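Local coordinates for tryptophanyl-tRNA synthetase (Cryptosporidium parvum Iowa II, PDB 3HV0), which probably charges tRNA(Trp) with tryptophan at the expense of ATP, through the class I synthetase core that this C-terminal piece of a longer protein contains, at residues Glu37-Leu42 against Lys100-Thr105; Tyr134-Met139 against Asp372-Phe377; Lys21-Asp24 against Lys29-Thr32. All blocks are in the same frame, centred on the assembly; numbering follows the deposited sequence.

Interaction 1. Residues Glu37-Leu42 against Lys100-Thr105; sequences ERMERL and KYLQDT
Thr105 OG1 has two acceptors within reach, the backbone carbonyl oxygen Tyr101 O at 2.8 Å, one helical turn earlier, and Gln45 OE1, which compete for its one proton. The same hydroxyl sits above one face of the Tyr101 ring, displaced toward the rim. Both residues belong to helix 93-106, the helix of a beta-alpha-beta crossover between the parallel strands 76-81 and 110-114 of the class I Rossmann core. Thr105 presents its methyl to Met39 of helix 33-43. The two side chains meet tip to tip, Met39 CE standing 3.5 Å from Thr105 CG2. Met39 can span the gap because its CG is anti to the backbone N (chi1 160°) and the chain beyond stays extended; the local axes of 37-42 and 100-105 are 12.4 Å apart at closest approach, with their directions 46° apart. All the close approaches between the two segments are made by Met39 CE. It reaches the Tyr101 ring obliquely, with Met39 CE 3.5 Å from Tyr101 OH and 4.0 Å from Tyr101 CE2, and it lies more loosely against Leu102, which also touches Leu77 of strand 76-81. Phe62 and Leu66 of helix 62-70 also touch Met39. At the far side of helix 93-106, Lys100 NZ hydrogen-bonds Gly146 O and makes a salt bridge to Asp104 OD1 at 2.7 Å, meeting the syn lone pair of that oxygen.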
ATOM      1  N   GLU A  37       5.514  34.843 -21.210  1.00 16.37           N
ATOM      2  CA  GLU A  37       6.313  35.250 -22.354  1.00 16.55           C
ATOM      3  C   GLU A  37       7.538  34.329 -22.457  1.00 16.19           C
ATOM      4  O   GLU A  37       7.883  33.898 -23.557  1.00 16.09           O
ATOM      5  CB  GLU A  37       6.735  36.725 -22.235  1.00 16.37           C
ATOM      6  CG  GLU A  37       7.409  37.284 -23.484  1.00 17.61           C
ATOM      7  CD  GLU A  37       8.004  38.687 -23.292  1.00 18.37           C
ATOM      8  OE1 GLU A  37       8.371  39.054 -22.153  1.00 19.23           O
ATOM      9  OE2 GLU A  37       8.127  39.418 -24.296  1.00 19.36           O
ATOM     10  N   ARG A  38       8.155  33.993 -21.315  1.00 15.81           N
ATOM     11  CA  ARG A  38       9.415  33.221 -21.303  1.00 15.59           C
ATOM     12  C   ARG A  38       9.216  31.871 -21.964  1.00 16.12           C
ATOM     13  O   ARG A  38      10.103  31.371 -22.653  1.00 15.87           O
ATOM     14  CB  ARG A  38       9.983  33.081 -19.879  1.00 15.05           C
ATOM     15  CG  ARG A  38      11.251  32.188 -19.744  1.00 13.71           C
ATOM     16  CD  ARG A  38      12.174  32.620 -18.572  1.00 11.32           C
ATOM     17  NE  ARG A  38      12.924  31.514 -17.967  1.00  9.15           N
ATOM     18  CZ  ARG A  38      12.640  30.943 -16.789  1.00  9.93           C
ATOM     19  NH1 ARG A  38      11.608  31.361 -16.047  1.00  9.63           N
ATOM     20  NH2 ARG A  38      13.386  29.932 -16.341  1.00  8.21           N
ATOM     21  N   MET A  39       8.020  31.324 -21.777  1.00 16.92           N
ATOM     22  CA  MET A  39       7.619  30.056 -22.357  1.00 17.70           C
ATOM     23  C   MET A  39       7.374  30.120 -23.864  1.00 18.29           C
ATOM     24  O   MET A  39       7.995  29.367 -24.613  1.00 18.33           O
ATOM     25  CB  MET A  39       6.353  29.565 -21.650  1.00 17.89           C
ATOM     26  CG  MET A  39       5.559  28.557 -22.422  1.00 18.01           C
ATOM     27  SD  MET A  39       4.711  27.494 -21.283  1.00 20.51           S
ATOM     28  CE  MET A  39       4.274  26.172 -22.414  1.00 20.71           C
ATOM     29  N   GLU A  40       6.452  30.983 -24.295  1.00 19.14           N
ATOM     30  CA  GLU A  40       6.130  31.149 -25.720  1.00 19.97           C
ATOM     31  C   GLU A  40       7.409  31.335 -26.531  1.00 20.92           C
ATOM     32  O   GLU A  40       7.544  30.804 -27.634  1.00 21.18           O
ATOM     33  CB  GLU A  40       5.241  32.380 -25.952  1.00 20.06           C
ATOM     34  CG  GLU A  40       3.845  32.346 -25.329  1.00 19.60           C
ATOM     35  CD  GLU A  40       2.961  33.501 -25.806  1.00 19.29           C
ATOM     36  OE1 GLU A  40       3.507  34.508 -26.301  1.00 19.51           O
ATOM     37  OE2 GLU A  40       1.717  33.404 -25.701  1.00 18.60           O
ATOM     38  N   ARG A  41       8.331  32.113 -25.966  1.00 21.94           N
ATOM     39  CA  ARG A  41       9.679  32.332 -26.521  1.00 22.79           C
ATOM     40  C   ARG A  41      10.384  31.002 -26.775  1.00 23.08           C
ATOM     41  O   ARG A  41      11.010  30.797 -27.812  1.00 22.75           O
ATOM     42  CB  ARG A  41      10.512  33.130 -25.506  1.00 22.99           C
ATOM     43  CG  ARG A  41      11.531  34.060 -26.075  1.00 23.70           C
ATOM     44  CD  ARG A  41      11.130  35.511 -25.848  1.00 25.50           C
ATOM     45  NE  ARG A  41      11.262  35.929 -24.450  1.00 26.40           N
ATOM     46  CZ  ARG A  41      11.104  37.181 -24.008  1.00 27.13           C
ATOM     47  NH1 ARG A  41      10.798  38.174 -24.844  1.00 27.06           N
ATOM     48  NH2 ARG A  41      11.250  37.446 -22.714  1.00 27.65           N
ATOM     49  N   LEU A  42      10.237  30.102 -25.804  1.00 23.55           N
ATOM     50  CA  LEU A  42      11.004  28.864 -25.705  1.00 23.92           C
ATOM     51  C   LEU A  42      10.380  27.645 -26.402  1.00 24.11           C
ATOM     52  O   LEU A  42      11.023  26.596 -26.471  1.00 24.45           O
ATOM     53  CB  LEU A  42      11.180  28.523 -24.217  1.00 23.97           C
ATOM     54  CG  LEU A  42      12.465  27.832 -23.766  1.00 23.88           C
ATOM     55  CD1 LEU A  42      13.709  28.648 -24.167  1.00 23.20           C
ATOM     56  CD2 LEU A  42      12.396  27.639 -22.268  1.00 22.85           C
ATOM     57  N   LYS A 100      -2.557  18.363 -22.226  1.00 24.56           N
ATOM     58  CA  LYS A 100      -2.359  17.992 -23.628  1.00 24.52           C
ATOM     59  C   LYS A 100      -1.592  19.126 -24.303  1.00 24.40           C
ATOM     60  O   LYS A 100      -0.627  18.892 -25.012  1.00 23.84           O
ATOM     61  CB  LYS A 100      -3.713  17.764 -24.325  1.00 24.90           C
ATOM     62  CG  LYS A 100      -3.657  16.980 -25.639  1.00 24.30           C
ATOM     63  CD  LYS A 100      -3.796  17.891 -26.842  1.00 25.55           C
ATOM     64  CE  LYS A 100      -3.645  17.141 -28.199  1.00 25.50           C
ATOM     65  NZ  LYS A 100      -2.355  16.381 -28.302  1.00 24.31           N
ATOM     66  N   TYR A 101      -2.018  20.354 -24.040  1.00 24.46           N
ATOM     67  CA  TYR A 101      -1.352  21.520 -24.595  1.00 25.03           C
ATOM     68  C   TYR A 101       0.120  21.535 -24.144  1.00 25.43           C
ATOM     69  O   TYR A 101       1.027  21.807 -24.948  1.00 24.44           O
ATOM     70  CB  TYR A 101      -2.058  22.818 -24.184  1.00 24.92           C
ATOM     71  CG  TYR A 101      -1.137  23.995 -24.214  1.00 24.94           C
ATOM     72  CD1 TYR A 101      -0.809  24.614 -25.422  1.00 25.03           C
ATOM     73  CD2 TYR A 101      -0.550  24.474 -23.041  1.00 25.06           C
ATOM     74  CE1 TYR A 101       0.062  25.696 -25.462  1.00 24.78           C
ATOM     75  CE2 TYR A 101       0.328  25.552 -23.070  1.00 24.74           C
ATOM     76  CZ  TYR A 101       0.632  26.153 -24.289  1.00 25.15           C
ATOM     77  OH  TYR A 101       1.480  27.230 -24.316  1.00 25.76           O
ATOM     78  N   LEU A 102       0.353  21.233 -22.862  1.00 25.46           N
ATOM     79  CA  LEU A 102       1.719  21.195 -22.360  1.00 25.71           C
ATOM     80  C   LEU A 102       2.525  20.050 -22.994  1.00 25.96           C
ATOM     81  O   LEU A 102       3.727  20.166 -23.193  1.00 25.77           O
ATOM     82  CB  LEU A 102       1.732  21.056 -20.848  1.00 25.90           C
ATOM     83  CG  LEU A 102       1.218  22.228 -20.012  1.00 25.71           C
ATOM     84  CD1 LEU A 102       1.029  21.743 -18.568  1.00 24.69           C
ATOM     85  CD2 LEU A 102       2.145  23.418 -20.093  1.00 24.28           C
ATOM     86  N   GLN A 103       1.860  18.942 -23.287  1.00 26.53           N
ATOM     87  CA  GLN A 103       2.515  17.811 -23.907  1.00 26.95           C
ATOM     88  C   GLN A 103       2.846  18.142 -25.352  1.00 27.13           C
ATOM     89  O   GLN A 103       3.886  17.773 -25.838  1.00 27.20           O
ATOM     90  CB  GLN A 103       1.645  16.553 -23.833  1.00 27.23           C
ATOM     91  CG  GLN A 103       2.372  15.271 -24.269  1.00 28.49           C
ATOM     92  CD  GLN A 103       1.465  14.051 -24.310  1.00 30.37           C
ATOM     93  OE1 GLN A 103       0.408  14.068 -24.943  1.00 33.03           O
ATOM     94  NE2 GLN A 103       1.883  12.981 -23.652  1.00 31.87           N
ATOM     95  N   ASP A 104       1.954  18.847 -26.031  1.00 27.56           N
ATOM     96  CA  ASP A 104       2.173  19.232 -27.415  1.00 27.57           C
ATOM     97  C   ASP A 104       3.264  20.290 -27.510  1.00 27.50           C
ATOM     98  O   ASP A 104       3.993  20.348 -28.495  1.00 27.13           O
ATOM     99  CB  ASP A 104       0.891  19.809 -28.023  1.00 27.92           C
ATOM    100  CG  ASP A 104      -0.244  18.821 -28.060  1.00 29.20           C
ATOM    101  OD1 ASP A 104      -0.019  17.602 -27.874  1.00 32.67           O
ATOM    102  OD2 ASP A 104      -1.383  19.276 -28.275  1.00 30.15           O
ATOM    103  N   THR A 105       3.341  21.147 -26.494  1.00 27.27           N
ATOM    104  CA  THR A 105       4.221  22.307 -26.536  1.00 26.88           C
ATOM    105  C   THR A 105       5.628  21.906 -26.158  1.00 26.63           C
ATOM    106  O   THR A 105       6.566  22.283 -26.834  1.00 26.21           O
ATOM    107  CB  THR A 105       3.731  23.417 -25.601  1.00 26.97           C
ATOM    108  OG1 THR A 105       2.495  23.944 -26.104  1.00 27.55           O
ATOM    109  CG2 THR A 105       4.735  24.547 -25.530  1.00 27.33           C
TER

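Interaction 2. Residues Tyr134-Met139 against Asp372-Phe377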
ATOM      1  N   TYR A 134     -15.248   2.281 -13.205  1.00 25.31           N
ATOM      2  CA  TYR A 134     -15.381   3.705 -13.437  1.00 24.83           C
ATOM      3  C   TYR A 134     -14.034   4.252 -13.901  1.00 25.09           C
ATOM      4  O   TYR A 134     -13.977   5.202 -14.682  1.00 24.69           O
ATOM      5  CB  TYR A 134     -15.747   4.448 -12.168  1.00 24.76           C
ATOM      6  CG  TYR A 134     -17.154   4.345 -11.645  1.00 25.45           C
ATOM      7  CD1 TYR A 134     -18.151   3.631 -12.308  1.00 26.35           C
ATOM      8  CD2 TYR A 134     -17.488   4.990 -10.456  1.00 25.82           C
ATOM      9  CE1 TYR A 134     -19.446   3.548 -11.781  1.00 26.58           C
ATOM     10  CE2 TYR A 134     -18.766   4.912  -9.917  1.00 26.47           C
ATOM     11  CZ  TYR A 134     -19.746   4.202 -10.584  1.00 26.86           C
ATOM     12  OH  TYR A 134     -21.007   4.145 -10.040  1.00 27.67           O
ATOM     13  N   ALA A 135     -12.957   3.677 -13.361  1.00 24.77           N
ATOM     14  CA  ALA A 135     -11.609   4.004 -13.792  1.00 24.61           C
ATOM     15  C   ALA A 135     -11.418   3.741 -15.277  1.00 24.69           C
ATOM     16  O   ALA A 135     -10.896   4.594 -15.988  1.00 24.26           O
ATOM     17  CB  ALA A 135     -10.595   3.224 -13.005  1.00 24.38           C
ATOM     18  N   TYR A 136     -11.844   2.574 -15.748  1.00 25.14           N
ATOM     19  CA  TYR A 136     -11.591   2.214 -17.147  1.00 25.92           C
ATOM     20  C   TYR A 136     -12.417   3.036 -18.126  1.00 25.46           C
ATOM     21  O   TYR A 136     -11.924   3.397 -19.193  1.00 25.30           O
ATOM     22  CB  TYR A 136     -11.680   0.701 -17.401  1.00 26.11           C
ATOM     23  CG  TYR A 136     -10.291   0.103 -17.315  1.00 28.96           C
ATOM     24  CD1 TYR A 136      -9.604  -0.329 -18.450  1.00 31.52           C
ATOM     25  CD2 TYR A 136      -9.623   0.060 -16.095  1.00 32.23           C
ATOM     26  CE1 TYR A 136      -8.288  -0.837 -18.344  1.00 32.82           C
ATOM     27  CE2 TYR A 136      -8.332  -0.449 -15.978  1.00 33.01           C
ATOM     28  CZ  TYR A 136      -7.671  -0.885 -17.095  1.00 33.53           C
ATOM     29  OH  TYR A 136      -6.395  -1.367 -16.915  1.00 35.71           O
ATOM     30  N   GLU A 137     -13.646   3.364 -17.755  1.00 25.12           N
ATOM     31  CA  GLU A 137     -14.455   4.237 -18.596  1.00 25.15           C
ATOM     32  C   GLU A 137     -13.859   5.627 -18.616  1.00 24.92           C
ATOM     33  O   GLU A 137     -13.740   6.250 -19.676  1.00 24.73           O
ATOM     34  CB  GLU A 137     -15.896   4.288 -18.108  1.00 25.28           C
ATOM     35  CG  GLU A 137     -16.637   2.971 -18.230  1.00 25.87           C
ATOM     36  CD  GLU A 137     -16.748   2.495 -19.656  1.00 26.72           C
ATOM     37  OE1 GLU A 137     -16.764   3.337 -20.565  1.00 26.83           O
ATOM     38  OE2 GLU A 137     -16.822   1.269 -19.867  1.00 28.30           O
ATOM     39  N   ASN A 138     -13.477   6.105 -17.435  1.00 24.92           N
ATOM     40  CA  ASN A 138     -12.765   7.390 -17.304  1.00 24.73           C
ATOM     41  C   ASN A 138     -11.525   7.502 -18.200  1.00 25.05           C
ATOM     42  O   ASN A 138     -11.291   8.563 -18.766  1.00 25.01           O
ATOM     43  CB  ASN A 138     -12.375   7.637 -15.853  1.00 24.28           C
ATOM     44  CG  ASN A 138     -13.555   8.076 -14.983  1.00 24.05           C
ATOM     45  OD1 ASN A 138     -13.346   8.590 -13.892  1.00 23.33           O
ATOM     46  ND2 ASN A 138     -14.798   7.879 -15.457  1.00 22.57           N
ATOM     47  N   MET A 139     -10.753   6.419 -18.339  1.00 25.40           N
ATOM     48  CA  MET A 139      -9.591   6.400 -19.245  1.00 25.94           C
ATOM     49  C   MET A 139      -9.961   6.742 -20.673  1.00 25.53           C
ATOM     50  O   MET A 139      -9.211   7.448 -21.351  1.00 25.48           O
ATOM     51  CB  MET A 139      -8.910   5.029 -19.290  1.00 26.58           C
ATOM     52  CG  MET A 139      -8.252   4.615 -18.009  1.00 28.70           C
ATOM     53  SD  MET A 139      -7.099   3.243 -18.188  1.00 33.47           S
ATOM     54  CE  MET A 139      -6.447   3.603 -19.823  1.00 31.41           C
ATOM     55  N   ASP A 372      -7.865  -2.162 -27.299  1.00 25.05           N
ATOM     56  CA  ASP A 372      -6.565  -2.168 -27.934  1.00 25.31           C
ATOM     57  C   ASP A 372      -5.875  -0.820 -27.818  1.00 25.16           C
ATOM     58  O   ASP A 372      -4.647  -0.755 -27.711  1.00 25.24           O
ATOM     59  CB  ASP A 372      -6.670  -2.540 -29.402  1.00 25.33           C
ATOM     60  CG  ASP A 372      -5.359  -3.003 -29.958  1.00 26.45           C
ATOM     61  OD1 ASP A 372      -4.760  -3.913 -29.327  1.00 27.43           O
ATOM     62  OD2 ASP A 372      -4.932  -2.469 -31.013  1.00 28.42           O
ATOM     63  N   VAL A 373      -6.662   0.250 -27.879  1.00 24.85           N
ATOM     64  CA  VAL A 373      -6.129   1.588 -27.728  1.00 24.64           C
ATOM     65  C   VAL A 373      -5.743   1.794 -26.284  1.00 24.50           C
ATOM     66  O   VAL A 373      -4.658   2.284 -25.986  1.00 24.33           O
ATOM     67  CB  VAL A 373      -7.137   2.648 -28.168  1.00 24.77           C
ATOM     68  CG1 VAL A 373      -6.667   4.016 -27.740  1.00 24.52           C
ATOM     69  CG2 VAL A 373      -7.327   2.589 -29.684  1.00 24.56           C
ATOM     70  N   ILE A 374      -6.629   1.388 -25.383  1.00 24.66           N
ATOM     71  CA  ILE A 374      -6.353   1.472 -23.950  1.00 24.71           C
ATOM     72  C   ILE A 374      -5.025   0.812 -23.642  1.00 24.79           C
ATOM     73  O   ILE A 374      -4.174   1.426 -23.017  1.00 25.01           O
ATOM     74  CB  ILE A 374      -7.462   0.831 -23.121  1.00 24.84           C
ATOM     75  CG1 ILE A 374      -8.701   1.733 -23.151  1.00 24.79           C
ATOM     76  CG2 ILE A 374      -7.002   0.618 -21.682  1.00 24.35           C
ATOM     77  CD1 ILE A 374      -9.952   1.099 -22.600  1.00 25.89           C
ATOM     78  N   ALA A 375      -4.851  -0.417 -24.129  1.00 24.99           N
ATOM     79  CA  ALA A 375      -3.624  -1.218 -23.966  1.00 24.64           C
ATOM     80  C   ALA A 375      -2.354  -0.462 -24.293  1.00 24.89           C
ATOM     81  O   ALA A 375      -1.368  -0.599 -23.584  1.00 25.39           O
ATOM     82  CB  ALA A 375      -3.704  -2.492 -24.802  1.00 24.29           C
ATOM     83  N   LYS A 376      -2.361   0.333 -25.356  1.00 25.20           N
ATOM     84  CA  LYS A 376      -1.190   1.148 -25.694  1.00 25.53           C
ATOM     85  C   LYS A 376      -0.843   2.155 -24.589  1.00 25.44           C
ATOM     86  O   LYS A 376       0.332   2.428 -24.338  1.00 25.82           O
ATOM     87  CB  LYS A 376      -1.404   1.889 -27.020  1.00 25.80           C
ATOM     88  CG  LYS A 376      -1.135   1.024 -28.250  1.00 26.84           C
ATOM     89  CD  LYS A 376      -1.628   1.683 -29.510  1.00 27.65           C
ATOM     90  CE  LYS A 376      -1.272   0.868 -30.733  1.00 28.27           C
ATOM     91  NZ  LYS A 376      -1.877   1.475 -31.968  1.00 29.23           N
ATOM     92  N   PHE A 377      -1.867   2.712 -23.948  1.00 25.10           N
ATOM     93  CA  PHE A 377      -1.690   3.731 -22.915  1.00 24.66           C
ATOM     94  C   PHE A 377      -1.339   3.085 -21.582  1.00 24.74           C
ATOM     95  O   PHE A 377      -0.549   3.613 -20.782  1.00 23.97           O
ATOM     96  CB  PHE A 377      -2.972   4.562 -22.762  1.00 24.63           C
ATOM     97  CG  PHE A 377      -3.159   5.603 -23.824  1.00 24.00           C
ATOM     98  CD1 PHE A 377      -2.638   6.870 -23.669  1.00 23.69           C
ATOM     99  CD2 PHE A 377      -3.878   5.329 -24.963  1.00 24.09           C
ATOM    100  CE1 PHE A 377      -2.819   7.836 -24.636  1.00 23.51           C
ATOM    101  CE2 PHE A 377      -4.062   6.296 -25.931  1.00 23.74           C
ATOM    102  CZ  PHE A 377      -3.527   7.549 -25.759  1.00 23.68           C
TER
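Ile374 CG2 is the methyl through which residues 372-377 meet residues 134-139. It lies 3.6 Å from Met139 CE, and the same Ile374 CG2 is 3.9 Å from Tyr136 CE1, so one branch of the isoleucine touches both Met139 and Tyr136 of helix 128-143. That helix belongs to the Rossmann core, on the crossover between the parallel strands 110-114 and 152-156; helix 371-378, near the C-terminal end of the model, packs against it. Ile374 puts CG2 anti to its backbone N, while CG1 takes the place beside that N (chi1 -73°). The isoleucine meets the tyrosine ring obliquely.

Within helix 128-143 the two receiving side chains brace each other. Met139 SD stands 4.2 Å above the plane of the Tyr136 ring, over its centre, a Met-aromatic contact one turn apart in the helix. The methionine then bends at its last torsion (chi3 34°), which swings CE off the ring and toward Ile374. Met139 also touches Leu114 and Ile154, side chains of two adjacent strands of the sheet. Farther along the same helix, Ile374 touches Lys140, and Val373 and Phe377 touch Ile143.

Further out, polar bonds fix the helix. The Tyr136 hydroxyl is hydrogen-bonded to Glu159 OE1, and His132 meets the tyrosine ring with the planes at about 50°. Glu137 forms a salt bridge with Arg366, while the Asn138 amide is held at both ends, OD1 by Arg81 NE and ND2 by Ser85 O. In helix 371-378, Phe377 makes backbone hydrogen bonds with Ile154 of strand 152-156, one of the two outermost in the chain's sheet, and its side chain touches Pro149 and Thr152. Val373 CG1 lies in the plane of that ring, at its edge.

Interaction 3. Residues Lys21-Asp24 against Lys29-Thr32; sequences KLID and KLIT
Ile23 spreads two of its carbons over one methyl of Leu30: Leu30 CD1 lies 4.0 Å from Ile23 CG2, and the same Leu30 CD1 is 4.2 Å from Ile23 CD1. The side chains cross at about a right angle, so the leucine rests across the isoleucine rather than alongside it. Ile23 sends CG1 anti to its backbone N (chi1 -154°), an orientation that leaves CG2 between N and the carbonyl carbon and lets the CG2 methyl and the end of the long branch both reach the leucine. Beside this apolar pair, Asp24 OD1 approaches Leu30 CD1 at 4.4 Å, a loose contact at the solvent-exposed margin.

The backbones stay well apart; the nearest alpha carbons, Asp24 CA and Lys29 CA, are separated by 6.6 Å, and side chains alone make the join. Ile23 is buried and also touches Leu57 and Ser58 of strand 56-60. That strand holds the second segment through backbone hydrogen bonds of Lys29 with His59 and of Ile31 with Leu57, while Lys29 O accepts a bond from the Ser58 side chain. Just beyond, Thr32 is the N-cap of helix 33-43, its OG1 bonded to Met35 N. The short helix 22-25 thus folds onto strand 29-30, the antiparallel edge strand of the mixed sheet that contains the parallel strands of the class I Rossmann core.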
ATOM      1  N   LYS A  21      -5.408  35.479  -1.113  1.00 21.18           N
ATOM      2  CA  LYS A  21      -4.648  35.653   0.131  1.00 21.05           C
ATOM      3  C   LYS A  21      -4.290  34.293   0.724  1.00 21.02           C
ATOM      4  O   LYS A  21      -3.181  34.099   1.227  1.00 21.13           O
ATOM      5  CB  LYS A  21      -5.440  36.489   1.141  1.00 21.13           C
ATOM      6  CG  LYS A  21      -4.570  37.356   2.061  1.00 21.27           C
ATOM      7  CD  LYS A  21      -4.282  38.741   1.459  1.00 21.36           C
ATOM      8  CE  LYS A  21      -3.586  38.660   0.096  1.00 21.23           C
ATOM      9  NZ  LYS A  21      -3.063  39.970  -0.357  1.00 21.32           N
ATOM     10  N   LEU A  22      -5.236  33.358   0.674  1.00 20.89           N
ATOM     11  CA  LEU A  22      -4.946  31.951   0.956  1.00 20.75           C
ATOM     12  C   LEU A  22      -3.878  31.428  -0.003  1.00 20.63           C
ATOM     13  O   LEU A  22      -2.965  30.705   0.406  1.00 20.54           O
ATOM     14  CB  LEU A  22      -6.218  31.088   0.855  1.00 20.78           C
ATOM     15  CG  LEU A  22      -6.884  30.802  -0.506  1.00 20.79           C
ATOM     16  CD1 LEU A  22      -7.835  29.612  -0.397  1.00 20.55           C
ATOM     17  CD2 LEU A  22      -7.619  32.026  -1.062  1.00 20.98           C
ATOM     18  N   ILE A  23      -3.997  31.813  -1.275  1.00 20.49           N
ATOM     19  CA  ILE A  23      -3.117  31.318  -2.333  1.00 20.31           C
ATOM     20  C   ILE A  23      -1.661  31.699  -2.046  1.00 20.18           C
ATOM     21  O   ILE A  23      -0.749  30.924  -2.334  1.00 20.37           O
ATOM     22  CB  ILE A  23      -3.573  31.823  -3.737  1.00 20.29           C
ATOM     23  CG1 ILE A  23      -3.124  30.868  -4.847  1.00 19.80           C
ATOM     24  CG2 ILE A  23      -3.056  33.225  -4.010  1.00 20.71           C
ATOM     25  CD1 ILE A  23      -3.762  31.164  -6.190  1.00 18.81           C
ATOM     26  N   ASP A  24      -1.456  32.874  -1.456  1.00 19.85           N
ATOM     27  CA  ASP A  24      -0.127  33.296  -1.025  1.00 19.65           C
ATOM     28  C   ASP A  24       0.273  32.571   0.262  1.00 19.46           C
ATOM     29  O   ASP A  24       1.389  32.057   0.356  1.00 19.54           O
ATOM     30  CB  ASP A  24      -0.079  34.807  -0.797  1.00 19.70           C
ATOM     31  CG  ASP A  24      -0.407  35.615  -2.056  1.00 20.11           C
ATOM     32  OD1 ASP A  24      -0.678  35.017  -3.127  1.00 19.97           O
ATOM     33  OD2 ASP A  24      -0.394  36.862  -1.959  1.00 19.42           O
ATOM     34  N   LYS A  29       2.922  30.990  -5.921  1.00 12.58           N
ATOM     35  CA  LYS A  29       3.255  32.210  -6.646  1.00 12.29           C
ATOM     36  C   LYS A  29       2.253  32.367  -7.785  1.00 11.68           C
ATOM     37  O   LYS A  29       1.825  31.383  -8.370  1.00 11.77           O
ATOM     38  CB  LYS A  29       4.677  32.124  -7.215  1.00 12.41           C
ATOM     39  CG  LYS A  29       5.748  32.772  -6.354  1.00 13.29           C
ATOM     40  CD  LYS A  29       7.087  32.036  -6.441  1.00 14.23           C
ATOM     41  CE  LYS A  29       8.111  32.596  -5.431  1.00 14.77           C
ATOM     42  NZ  LYS A  29       8.984  31.527  -4.827  1.00 14.56           N
ATOM     43  N   LEU A  30       1.879  33.598  -8.095  1.00 10.86           N
ATOM     44  CA  LEU A  30       1.081  33.854  -9.279  1.00 10.13           C
ATOM     45  C   LEU A  30       1.956  33.820 -10.528  1.00 10.03           C
ATOM     46  O   LEU A  30       3.118  34.221 -10.512  1.00 10.05           O
ATOM     47  CB  LEU A  30       0.336  35.177  -9.169  1.00  9.79           C
ATOM     48  CG  LEU A  30      -1.105  35.066  -8.680  1.00  9.33           C
ATOM     49  CD1 LEU A  30      -1.215  34.201  -7.443  1.00  8.38           C
ATOM     50  CD2 LEU A  30      -1.684  36.452  -8.437  1.00  8.31           C
ATOM     51  N   ILE A  31       1.369  33.331 -11.612  1.00 10.09           N
ATOM     52  CA  ILE A  31       2.055  33.127 -12.873  1.00  9.88           C
ATOM     53  C   ILE A  31       2.217  34.502 -13.517  1.00 10.25           C
ATOM     54  O   ILE A  31       1.246  35.245 -13.660  1.00 10.43           O
ATOM     55  CB  ILE A  31       1.255  32.140 -13.771  1.00  9.56           C
ATOM     56  CG1 ILE A  31       1.164  30.751 -13.106  1.00  9.67           C
ATOM     57  CG2 ILE A  31       1.897  31.989 -15.126  1.00  9.46           C
ATOM     58  CD1 ILE A  31       0.241  29.776 -13.806  1.00  7.71           C
ATOM     59  N   THR A  32       3.446  34.854 -13.866  1.00 10.53           N
ATOM     60  CA  THR A  32       3.750  36.199 -14.328  1.00 10.82           C
ATOM     61  C   THR A  32       3.809  36.266 -15.845  1.00 11.34           C
ATOM     62  O   THR A  32       4.118  35.292 -16.507  1.00 11.00           O
ATOM     63  CB  THR A  32       5.093  36.687 -13.751  1.00 10.81           C
ATOM     64  OG1 THR A  32       6.153  35.833 -14.192  1.00 10.71           O
ATOM     65  CG2 THR A  32       5.059  36.682 -12.240  1.00 10.48           C
TER

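Overall arrangement
From the N terminus the contacts come in series, without nesting or crossing. Interaction 3 closes a four-residue turn at the very start of the model and lies beside edge strand 29-30, from which the chain runs almost directly into helix 33-43. Interaction 1 then closes a loop of 57 residues, bringing that N-terminal helix onto the crossover helix 93-106 of the Rossmann core. Interaction 2 spans 232 residues and returns helix 371-378 to helix 128-143, near the opposite outermost strand, 152-156. Interactions 1 and 2 thus attach N- and C-terminal helices to the core, while interaction 3, its centre 35 Å from that of interaction 2, is local to the N-terminal part.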